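PDB 5U1T: separin from Saccharomyces cerevisiae, which cleaves the cohesin subunit SCC1 as a caspase-like cysteine protease at the onset of anaphase, and so drives chromosome segregation. Local coordinates for residues L1130-I1135 / Y1400-Q1405; L1360-S1365 / F1369-L1374. One frame throughout, in Å; residues are numbered along the deposited sequence.

Contact 1: L1130-I1135 / Y1400-Q1405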
ATOM      1  N   LEU A1130      25.403  52.627   4.723  1.00 73.02           N
ATOM      2  CA  LEU A1130      24.141  53.337   4.787  1.00 74.81           C
ATOM      3  C   LEU A1130      23.893  53.859   6.190  1.00 76.03           C
ATOM      4  O   LEU A1130      24.045  53.142   7.182  1.00 72.95           O
ATOM      5  CB  LEU A1130      22.994  52.440   4.345  1.00 75.21           C
ATOM      6  CG  LEU A1130      23.051  52.061   2.868  1.00 76.40           C
ATOM      7  CD1 LEU A1130      21.871  51.160   2.497  1.00 73.69           C
ATOM      8  CD2 LEU A1130      23.100  53.307   1.989  1.00 72.16           C
ATOM      9  N   ASN A1131      23.528  55.132   6.253  1.00 74.58           N
ATOM     10  CA  ASN A1131      23.181  55.784   7.507  1.00 76.11           C
ATOM     11  C   ASN A1131      21.742  55.424   7.889  1.00 70.46           C
ATOM     12  O   ASN A1131      20.832  56.253   7.810  1.00 69.33           O
ATOM     13  CB  ASN A1131      23.368  57.302   7.381  1.00 79.05           C
ATOM     14  CG  ASN A1131      23.045  58.050   8.664  1.00 77.73           C
ATOM     15  OD1 ASN A1131      23.322  57.575   9.776  1.00 73.35           O
ATOM     16  ND2 ASN A1131      22.449  59.237   8.516  1.00 73.36           N
ATOM     17  N   ILE A1132      21.546  54.165   8.275  1.00 73.45           N
ATOM     18  CA  ILE A1132      20.236  53.664   8.683  1.00 68.38           C
ATOM     19  C   ILE A1132      20.344  52.793   9.910  1.00 65.04           C
ATOM     20  O   ILE A1132      21.424  52.330  10.263  1.00 60.29           O
ATOM     21  CB  ILE A1132      19.555  52.830   7.581  1.00 69.25           C
ATOM     22  CG1 ILE A1132      20.519  51.774   7.028  1.00 72.06           C
ATOM     23  CG2 ILE A1132      19.018  53.724   6.493  1.00 66.86           C
ATOM     24  CD1 ILE A1132      19.862  50.806   6.083  1.00 66.04           C
ATOM     25  N   ASN A1133      19.211  52.587  10.567  1.00 61.98           N
ATOM     26  CA  ASN A1133      19.099  51.549  11.575  1.00 63.60           C
ATOM     27  C   ASN A1133      18.360  50.360  10.985  1.00 63.06           C
ATOM     28  O   ASN A1133      17.414  50.521  10.197  1.00 59.08           O
ATOM     29  CB  ASN A1133      18.364  52.037  12.817  1.00 62.21           C
ATOM     30  CG  ASN A1133      19.169  53.014  13.630  1.00 54.52           C
ATOM     31  OD1 ASN A1133      20.383  53.128  13.472  1.00 56.04           O
ATOM     32  ND2 ASN A1133      18.494  53.715  14.528  1.00 54.28           N
ATOM     33  N   VAL A1134      18.819  49.168  11.344  1.00 65.15           N
ATOM     34  CA  VAL A1134      18.104  47.953  11.012  1.00 59.07           C
ATOM     35  C   VAL A1134      17.862  47.223  12.317  1.00 52.73           C
ATOM     36  O   VAL A1134      18.785  46.756  12.964  1.00 56.11           O
ATOM     37  CB  VAL A1134      18.872  47.083  10.025  1.00 60.16           C
ATOM     38  CG1 VAL A1134      17.914  46.158   9.320  1.00 65.35           C
ATOM     39  CG2 VAL A1134      19.579  47.952   9.004  1.00 60.38           C
ATOM     40  N   ILE A1135      16.607  47.167  12.719  1.00 52.27           N
ATOM     41  CA  ILE A1135      16.258  46.698  14.041  1.00 55.11           C
ATOM     42  C   ILE A1135      15.327  45.493  13.942  1.00 56.98           C
ATOM     43  O   ILE A1135      14.238  45.594  13.363  1.00 54.34           O
ATOM     44  CB  ILE A1135      15.600  47.813  14.844  1.00 50.36           C
ATOM     45  CG1 ILE A1135      16.598  48.954  15.022  1.00 57.47           C
ATOM     46  CG2 ILE A1135      15.116  47.306  16.173  1.00 53.13           C
ATOM     47  CD1 ILE A1135      16.061  50.166  15.756  1.00 53.36           C
ATOM     48  N   TYR A1400      21.733  50.284  -3.608  1.00 81.17           N
ATOM     49  CA  TYR A1400      21.881  50.844  -2.285  1.00 82.16           C
ATOM     50  C   TYR A1400      21.577  52.321  -2.271  1.00 81.93           C
ATOM     51  O   TYR A1400      22.318  53.112  -1.741  1.00 81.95           O
ATOM     52  CB  TYR A1400      23.267  50.572  -1.747  1.00 73.32           C
ATOM     53  CG  TYR A1400      23.513  49.122  -1.517  1.00 77.38           C
ATOM     54  CD1 TYR A1400      22.892  48.458  -0.496  1.00 78.37           C
ATOM     55  CD2 TYR A1400      24.350  48.405  -2.333  1.00 79.33           C
ATOM     56  CE1 TYR A1400      23.105  47.121  -0.289  1.00 75.28           C
ATOM     57  CE2 TYR A1400      24.565  47.064  -2.125  1.00 72.99           C
ATOM     58  CZ  TYR A1400      23.934  46.441  -1.100  1.00 72.95           C
ATOM     59  OH  TYR A1400      24.139  45.129  -0.884  1.00 73.91           O
ATOM     60  N   GLN A1401      20.455  52.684  -2.845  1.00 76.27           N
ATOM     61  CA  GLN A1401      20.148  54.062  -3.050  1.00 75.55           C
ATOM     62  C   GLN A1401      18.789  54.292  -2.482  1.00 75.24           C
ATOM     63  O   GLN A1401      17.815  53.907  -3.080  1.00 80.05           O
ATOM     64  CB  GLN A1401      20.112  54.335  -4.542  1.00 89.54           C
ATOM     65  CG  GLN A1401      21.454  54.212  -5.247  1.00 91.55           C
ATOM     66  CD  GLN A1401      21.356  54.422  -6.741  1.00109.94           C
ATOM     67  OE1 GLN A1401      20.308  54.213  -7.330  1.00116.02           O
ATOM     68  NE2 GLN A1401      22.449  54.837  -7.355  1.00106.85           N
ATOM     69  N   LEU A1402      18.717  54.916  -1.320  1.00 78.56           N
ATOM     70  CA  LEU A1402      17.438  55.257  -0.714  1.00 76.09           C
ATOM     71  C   LEU A1402      17.183  56.721  -0.872  1.00 69.54           C
ATOM     72  O   LEU A1402      18.049  57.523  -0.632  1.00 74.61           O
ATOM     73  CB  LEU A1402      17.451  54.944   0.774  1.00 76.01           C
ATOM     74  CG  LEU A1402      17.579  53.510   1.256  1.00 68.77           C
ATOM     75  CD1 LEU A1402      18.772  52.848   0.620  1.00 81.04           C
ATOM     76  CD2 LEU A1402      17.714  53.504   2.755  1.00 70.78           C
ATOM     77  N   PRO A1403      15.987  57.077  -1.271  1.00 72.83           N
ATOM     78  CA  PRO A1403      14.894  56.132  -1.405  1.00 73.40           C
ATOM     79  C   PRO A1403      14.790  55.586  -2.817  1.00 78.95           C
ATOM     80  O   PRO A1403      15.603  55.905  -3.660  1.00 78.66           O
ATOM     81  CB  PRO A1403      13.674  56.978  -1.082  1.00 71.17           C
ATOM     82  CG  PRO A1403      14.104  58.371  -1.291  1.00 65.83           C
ATOM     83  CD  PRO A1403      15.527  58.410  -0.897  1.00 66.76           C
ATOM     84  N   LEU A1404      13.740  54.843  -3.080  1.00 82.25           N
ATOM     85  CA  LEU A1404      13.570  54.316  -4.403  1.00 82.77           C
ATOM     86  C   LEU A1404      12.890  55.280  -5.334  1.00 78.32           C
ATOM     87  O   LEU A1404      11.686  55.388  -5.334  1.00 79.41           O
ATOM     88  CB  LEU A1404      12.757  53.043  -4.354  1.00 79.11           C
ATOM     89  CG  LEU A1404      13.185  52.020  -5.385  1.00 77.89           C
ATOM     90  CD1 LEU A1404      14.664  51.746  -5.245  1.00 80.94           C
ATOM     91  CD2 LEU A1404      12.405  50.750  -5.188  1.00 69.66           C
ATOM     92  N   GLN A1405      13.662  56.032  -6.094  1.00 78.88           N
ATOM     93  CA  GLN A1405      13.060  56.875  -7.101  1.00 82.42           C
ATOM     94  C   GLN A1405      12.207  56.037  -8.015  1.00 79.38           C
ATOM     95  O   GLN A1405      12.680  55.117  -8.644  1.00 75.99           O
ATOM     96  CB  GLN A1405      14.121  57.589  -7.918  1.00 83.30           C
ATOM     97  CG  GLN A1405      15.374  57.945  -7.152  1.00 86.17           C
ATOM     98  CD  GLN A1405      15.780  59.390  -7.337  1.00 94.81           C
ATOM     99  OE1 GLN A1405      15.032  60.305  -7.012  1.00 89.06           O
ATOM    100  NE2 GLN A1405      16.977  59.598  -7.847  1.00 95.59           N
TER
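L1130 and L1402 meet through single methyl groups. CD1 of L1130 lies 4.0 Å from CD1 of L1402, and the two side chains cross at a slant. The other branch of L1402 turns to I1132: its CD2 is 4.0 Å from CG2 of I1132. The two methyls of L1402 thus reach L1130 and I1132 separately, and I1132 meets L1402 at about a right angle.

Y1400 adds an aromatic contact. CD1 of L1130 also approaches the ring, 4.2 Å from CD1 of Y1400. CG of Y1400 stands anti to its own carbonyl carbon (chi1 -66°), and the ring runs on toward helix 1388-1397. There the hydroxyl OH is hydrogen-bonded to N1392 and S1396.

Backbone contact is slight. CD2 of L1130 lies 3.8 Å from the carbonyl O of Y1400, which is packing. No hydrogen bond joins the two segments. N1131, between the two apolar residues, is the centre of an inverse gamma turn.

L1395 of helix 1388-1397 touches L1130, Y1400 and L1402, and F1356 touches L1402. This is a small apolar cluster where the entry to strand 1132-1139 of the mixed sheet meets the loop before strand 1404-1406.

Contact 2: L1360-S1365 / F1369-L1374; sequences LVVSSS and FPWECL
W1371 is met by two strand residues, L1360 and V1362, and these apolar contacts are loose. CD1 of L1360 lies 4.4 Å from CB of W1371, at the root of the indole. CG1 of V1362 comes up obliquely to the five-membered ring, 4.4 Å from CD1 of W1371. CG1 of V1362 is anti to the backbone N (chi1 -179°), and this branch is the one that meets the indole. Within its own segment, W1371 has CB of F1369 over one face, 3.5 Å above the ring plane toward its rim. L1374 CD1 lies at the ring edge.

The polar groups find their partners elsewhere. NE1 of W1371 is hydrogen-bonded to the carbonyl O of C1366, in the short link between the segments. E1372 brings its carboxylate beside the same leucine, with OE2 4.4 Å from CD1 of L1360. That oxygen forms a salt bridge with R1384 of strand 1382-1385, whose guanidinium also bonds the carbonyl O of F1369.

Other hydrogen bonds lie inside the segments. OG of S1363 and OG of S1365 are 3.0 Å apart and share a hydrogen bond just after the strand. C1373 N bonds to P1370 O in the 3-10 turn that carries W1371 and E1372.

No hydrogen bond crosses between the segments, so their direct contact is van der Waals packing. The directional bonds run to residues outside them: the indole N-H to C1366 and the carboxylate to R1384. The buried charge of E1372 is thereby paired, which probably helps keep the carboxylate ionised beside apolar neighbours.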
ATOM      1  N   LEU A1360      12.675  47.866  10.012  1.00 50.00           N
ATOM      2  CA  LEU A1360      12.266  46.890  11.020  1.00 54.24           C
ATOM      3  C   LEU A1360      12.184  45.489  10.431  1.00 54.41           C
ATOM      4  O   LEU A1360      11.264  45.171   9.670  1.00 56.13           O
ATOM      5  CB  LEU A1360      10.913  47.249  11.623  1.00 54.14           C
ATOM      6  CG  LEU A1360      10.782  48.501  12.465  1.00 54.37           C
ATOM      7  CD1 LEU A1360       9.347  48.621  12.932  1.00 53.28           C
ATOM      8  CD2 LEU A1360      11.737  48.413  13.625  1.00 52.88           C
ATOM      9  N   VAL A1361      13.151  44.655  10.766  1.00 50.11           N
ATOM     10  CA  VAL A1361      13.040  43.245  10.444  1.00 54.71           C
ATOM     11  C   VAL A1361      12.055  42.615  11.414  1.00 54.14           C
ATOM     12  O   VAL A1361      12.402  42.343  12.563  1.00 52.10           O
ATOM     13  CB  VAL A1361      14.381  42.546  10.532  1.00 56.25           C
ATOM     14  CG1 VAL A1361      14.233  41.065  10.198  1.00 57.35           C
ATOM     15  CG2 VAL A1361      15.374  43.226   9.625  1.00 53.47           C
ATOM     16  N   VAL A1362      10.826  42.407  10.958  1.00 46.31           N
ATOM     17  CA  VAL A1362       9.763  41.926  11.832  1.00 52.99           C
ATOM     18  C   VAL A1362       9.480  40.431  11.624  1.00 57.47           C
ATOM     19  O   VAL A1362       9.106  39.998  10.529  1.00 56.40           O
ATOM     20  CB  VAL A1362       8.471  42.740  11.619  1.00 53.88           C
ATOM     21  CG1 VAL A1362       7.367  42.247  12.544  1.00 53.65           C
ATOM     22  CG2 VAL A1362       8.755  44.237  11.857  1.00 59.06           C
ATOM     23  N   SER A1363       9.686  39.646  12.677  1.00 60.00           N
ATOM     24  CA  SER A1363       9.460  38.204  12.607  1.00 59.88           C
ATOM     25  C   SER A1363       7.973  37.938  12.430  1.00 59.22           C
ATOM     26  O   SER A1363       7.147  38.752  12.841  1.00 62.81           O
ATOM     27  CB  SER A1363       9.980  37.506  13.863  1.00 64.26           C
ATOM     28  OG  SER A1363       9.094  37.697  14.959  1.00 64.16           O
ATOM     29  N   SER A1364       7.631  36.808  11.820  1.00 57.17           N
ATOM     30  CA  SER A1364       6.232  36.467  11.597  1.00 58.12           C
ATOM     31  C   SER A1364       5.427  36.478  12.910  1.00 58.15           C
ATOM     32  O   SER A1364       4.260  36.879  12.926  1.00 52.57           O
ATOM     33  CB  SER A1364       6.111  35.095  10.885  1.00 62.55           C
ATOM     34  OG  SER A1364       6.521  33.991  11.690  1.00 59.34           O
ATOM     35  N   SER A1365       6.047  36.073  14.015  1.00 56.82           N
ATOM     36  CA  SER A1365       5.328  36.064  15.278  1.00 53.85           C
ATOM     37  C   SER A1365       4.989  37.479  15.742  1.00 65.52           C
ATOM     38  O   SER A1365       4.026  37.668  16.491  1.00 70.09           O
ATOM     39  CB  SER A1365       6.122  35.341  16.359  1.00 55.08           C
ATOM     40  OG  SER A1365       7.234  36.105  16.769  1.00 62.06           O
ATOM     41  N   PHE A1369       1.430  42.988  15.446  1.00 56.64           N
ATOM     42  CA  PHE A1369       1.476  44.211  16.257  1.00 58.97           C
ATOM     43  C   PHE A1369       1.772  45.434  15.394  1.00 52.68           C
ATOM     44  O   PHE A1369       2.683  45.422  14.573  1.00 53.59           O
ATOM     45  CB  PHE A1369       2.514  44.096  17.382  1.00 55.95           C
ATOM     46  CG  PHE A1369       2.070  43.241  18.532  1.00 59.17           C
ATOM     47  CD1 PHE A1369       1.201  43.741  19.494  1.00 51.65           C
ATOM     48  CD2 PHE A1369       2.520  41.919  18.655  1.00 64.05           C
ATOM     49  CE1 PHE A1369       0.781  42.939  20.573  1.00 53.16           C
ATOM     50  CE2 PHE A1369       2.100  41.108  19.728  1.00 58.51           C
ATOM     51  CZ  PHE A1369       1.230  41.627  20.686  1.00 55.18           C
ATOM     52  N   PRO A1370       0.985  46.494  15.576  1.00 52.40           N
ATOM     53  CA  PRO A1370       1.223  47.753  14.866  1.00 53.56           C
ATOM     54  C   PRO A1370       2.360  48.538  15.517  1.00 52.66           C
ATOM     55  O   PRO A1370       2.123  49.593  16.103  1.00 54.05           O
ATOM     56  CB  PRO A1370      -0.111  48.482  15.002  1.00 56.25           C
ATOM     57  CG  PRO A1370      -0.666  47.980  16.299  1.00 54.99           C
ATOM     58  CD  PRO A1370      -0.204  46.556  16.441  1.00 52.45           C
ATOM     59  N   TRP A1371       3.580  48.016  15.411  1.00 51.83           N
ATOM     60  CA  TRP A1371       4.736  48.597  16.079  1.00 54.48           C
ATOM     61  C   TRP A1371       4.888  50.077  15.758  1.00 57.95           C
ATOM     62  O   TRP A1371       5.175  50.894  16.638  1.00 55.16           O
ATOM     63  CB  TRP A1371       6.019  47.853  15.697  1.00 51.89           C
ATOM     64  CG  TRP A1371       6.020  46.429  16.115  1.00 55.25           C
ATOM     65  CD1 TRP A1371       5.929  45.340  15.299  1.00 53.54           C
ATOM     66  CD2 TRP A1371       6.092  45.922  17.452  1.00 58.02           C
ATOM     67  NE1 TRP A1371       5.947  44.201  16.040  1.00 59.94           N
ATOM     68  CE2 TRP A1371       6.045  44.523  17.364  1.00 55.60           C
ATOM     69  CE3 TRP A1371       6.207  46.516  18.717  1.00 60.03           C
ATOM     70  CZ2 TRP A1371       6.105  43.699  18.493  1.00 57.27           C
ATOM     71  CZ3 TRP A1371       6.264  45.691  19.843  1.00 49.66           C
ATOM     72  CH2 TRP A1371       6.209  44.306  19.718  1.00 54.91           C
ATOM     73  N   GLU A1372       4.667  50.407  14.493  1.00 54.86           N
ATOM     74  CA  GLU A1372       4.917  51.741  13.984  1.00 54.62           C
ATOM     75  C   GLU A1372       4.048  52.790  14.671  1.00 56.25           C
ATOM     76  O   GLU A1372       4.275  53.974  14.513  1.00 59.02           O
ATOM     77  CB  GLU A1372       4.703  51.779  12.465  1.00 54.45           C
ATOM     78  CG  GLU A1372       5.639  50.846  11.679  1.00 57.59           C
ATOM     79  CD  GLU A1372       5.082  49.418  11.488  1.00 58.28           C
ATOM     80  OE1 GLU A1372       4.134  49.031  12.206  1.00 53.93           O
ATOM     81  OE2 GLU A1372       5.591  48.689  10.607  1.00 57.95           O
ATOM     82  N   CYS A1373       3.076  52.368  15.467  1.00 53.44           N
ATOM     83  CA  CYS A1373       2.226  53.343  16.124  1.00 56.06           C
ATOM     84  C   CYS A1373       2.570  53.572  17.600  1.00 59.68           C
ATOM     85  O   CYS A1373       1.967  54.422  18.259  1.00 65.64           O
ATOM     86  CB  CYS A1373       0.775  52.933  15.940  1.00 52.77           C
ATOM     87  SG  CYS A1373       0.310  53.109  14.153  1.00 70.27           S
ATOM     88  N   LEU A1374       3.560  52.844  18.112  1.00 56.01           N
ATOM     89  CA  LEU A1374       4.142  53.176  19.415  1.00 60.12           C
ATOM     90  C   LEU A1374       4.689  54.617  19.389  1.00 61.85           C
ATOM     91  O   LEU A1374       5.206  55.075  18.361  1.00 59.61           O
ATOM     92  CB  LEU A1374       5.239  52.174  19.787  1.00 55.79           C
ATOM     93  CG  LEU A1374       4.705  50.755  19.989  1.00 56.51           C
ATOM     94  CD1 LEU A1374       5.779  49.799  20.498  1.00 49.66           C
ATOM     95  CD2 LEU A1374       3.513  50.773  20.918  1.00 53.58           C
TER

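From the N terminus, the chain runs through a long, mostly helical part before strand 1132-1139, whose start lies in contact 1. It later returns as strand 1353-1362, and contact 2 closes a short loop from the end of that strand to the 3-10 turn. Strand 1382-1385 and helix 1388-1397 follow before 1400-1405 completes contact 1. The long loop of contact 1 therefore encloses the short one of contact 2. Their centres are about 18 Å apart, yet they touch: strands 1132-1139 and 1353-1362 are parallel neighbours in one mixed sheet, and I1135 O probably accepts a hydrogen bond from V1361 N at 3.0 Å. Contact 1 ties this sheet to the segment leading into strand 1404-1406.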